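Local coordinates for 2OG-Fe dioxygenase family protein (Methylibium petroleiphilum, PDB 3PL0) that probably acts as an iron-dependent dioxygenase of the 2-oxoglutarate type, built on a cupin double-stranded beta-helix, at residues 74-79 with 139-144. Sequence-based numbering, arbitrary orientation. Where two conformers were deposited one is given.
Sequences MQTLQP and GGRWYI
The carbonyl oxygen of G140 is gripped twice: L77 N donates to G140 O at 2.9 Å, and a water that also accepts from Q78 N donates to it. G140 has positive phi, a backbone shape that glycine adopts readily. Further along, Q75 and W142 form a hydrogen-bonded antiparallel pair, with W142 N to Q75 O at 2.9 Å and Q75 N to W142 O at 3.0 Å. On their face of the sheet the long amide of Q75 runs beside the indole. Q75 NE2 and W142 NE1 bond to the backbone carbonyls of V125 and G128 in helix 118-134, while Q75 OE1, at the indole edge near CD1, is buried with no polar partner. On the other face, selenomethionine M74 has CG anti to its own N (chi1 -168°), over the flat face Y143 offers; in this conformer, one of two, SE makes a tentative, oblique Met-aromatic contact. The long aliphatic part of R141 suits this flank, its CD 3.5 Å from that SE; an alanine here would probably leave the selenium less covered. Strands 65-77 and 141-152 thus pair as antiparallel neighbours in the main sheet of a cupin fold, backed by helix 118-134.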
# COMPACT_ATOMS: atom_id res chain seq x y z
N MSE A 74 1.41 14.41 7.03
CA MSE A 74 2.61 14.41 7.86
C MSE A 74 2.24 13.97 9.26
O MSE A 74 1.25 14.47 9.87
CB MSE A 74 3.32 15.78 7.88
CG MSE A 74 4.74 15.78 8.50
SE MSE A 74 5.71 17.48 8.19
CE MSE A 74 4.60 18.61 9.36
N GLN A 75 3.02 13.02 9.76
CA GLN A 75 2.85 12.50 11.07
C GLN A 75 4.03 12.96 11.88
O GLN A 75 5.16 12.80 11.47
CB GLN A 75 2.84 10.99 11.06
CG GLN A 75 2.69 10.39 12.45
CD GLN A 75 2.65 8.87 12.46
OE1 GLN A 75 3.02 8.25 11.49
NE2 GLN A 75 2.22 8.28 13.58
N THR A 76 3.74 13.56 13.03
CA THR A 76 4.74 13.84 14.04
C THR A 76 4.64 12.80 15.15
O THR A 76 3.56 12.48 15.62
CB THR A 76 4.57 15.28 14.59
OG1 THR A 76 4.44 16.19 13.48
CG2 THR A 76 5.75 15.71 15.49
N LEU A 77 5.76 12.25 15.55
CA LEU A 77 5.76 11.18 16.54
C LEU A 77 5.70 11.59 18.02
O LEU A 77 5.03 10.92 18.80
CB LEU A 77 6.98 10.28 16.30
CG LEU A 77 6.81 9.50 15.00
CD1 LEU A 77 8.13 8.96 14.58
CD2 LEU A 77 5.77 8.37 15.18
N GLN A 78 6.41 12.65 18.40
CA GLN A 78 6.41 13.12 19.78
C GLN A 78 6.45 14.64 19.77
O GLN A 78 7.43 15.22 19.32
CB GLN A 78 7.61 12.57 20.59
CG GLN A 78 7.54 11.06 20.90
CD GLN A 78 6.36 10.66 21.77
OE1 GLN A 78 5.49 11.48 22.07
NE2 GLN A 78 6.33 9.40 22.17
N PRO A 79 5.36 15.28 20.18
CA PRO A 79 4.07 14.75 20.56
C PRO A 79 3.34 14.27 19.30
O PRO A 79 3.45 14.90 18.25
CB PRO A 79 3.34 15.95 21.15
CG PRO A 79 3.94 17.11 20.48
CD PRO A 79 5.36 16.76 20.23
N GLY A 139 13.99 14.10 12.53
CA GLY A 139 13.10 15.02 13.26
C GLY A 139 11.77 14.44 13.73
O GLY A 139 10.84 15.18 14.00
N GLY A 140 11.68 13.12 13.86
CA GLY A 140 10.44 12.47 14.26
C GLY A 140 9.23 12.74 13.38
O GLY A 140 8.10 12.75 13.89
N ARG A 141 9.43 12.93 12.06
CA ARG A 141 8.33 13.18 11.12
C ARG A 141 8.32 12.17 10.00
O ARG A 141 9.33 11.93 9.38
CB ARG A 141 8.41 14.56 10.45
CG ARG A 141 8.33 15.77 11.36
CD ARG A 141 8.34 17.03 10.52
NE ARG A 141 8.50 18.25 11.31
CZ ARG A 141 7.50 18.91 11.91
NH1 ARG A 141 6.24 18.48 11.83
NH2 ARG A 141 7.78 20.02 12.60
N TRP A 142 7.16 11.59 9.73
CA TRP A 142 6.95 10.84 8.51
C TRP A 142 6.16 11.65 7.48
O TRP A 142 5.17 12.31 7.81
CB TRP A 142 6.13 9.55 8.78
CG TRP A 142 6.84 8.41 9.50
CD1 TRP A 142 6.45 7.82 10.67
CD2 TRP A 142 8.01 7.73 9.07
NE1 TRP A 142 7.32 6.80 10.99
CE2 TRP A 142 8.30 6.75 10.04
CE3 TRP A 142 8.86 7.88 7.98
CZ2 TRP A 142 9.38 5.87 9.91
CZ3 TRP A 142 9.94 7.02 7.86
CH2 TRP A 142 10.19 6.03 8.82
N TYR A 143 6.59 11.56 6.24
CA TYR A 143 5.86 12.06 5.10
C TYR A 143 5.21 10.87 4.43
O TYR A 143 5.90 9.95 3.93
CB TYR A 143 6.81 12.77 4.14
CG TYR A 143 7.48 13.93 4.83
CD1 TYR A 143 8.60 13.73 5.61
CD2 TYR A 143 6.94 15.22 4.76
CE1 TYR A 143 9.21 14.82 6.30
CE2 TYR A 143 7.52 16.28 5.41
CZ TYR A 143 8.65 16.07 6.19
OH TYR A 143 9.24 17.11 6.84
N ILE A 144 3.88 10.89 4.45
CA ILE A 144 3.02 9.74 4.11
C ILE A 144 2.24 10.07 2.84
O ILE A 144 1.55 11.10 2.77
CB ILE A 144 1.99 9.45 5.25
CG1 ILE A 144 2.73 9.23 6.58
CG2 ILE A 144 1.04 8.29 4.90
CD1 ILE A 144 1.81 9.07 7.79
O HOH W 1 8.28 14.15 16.41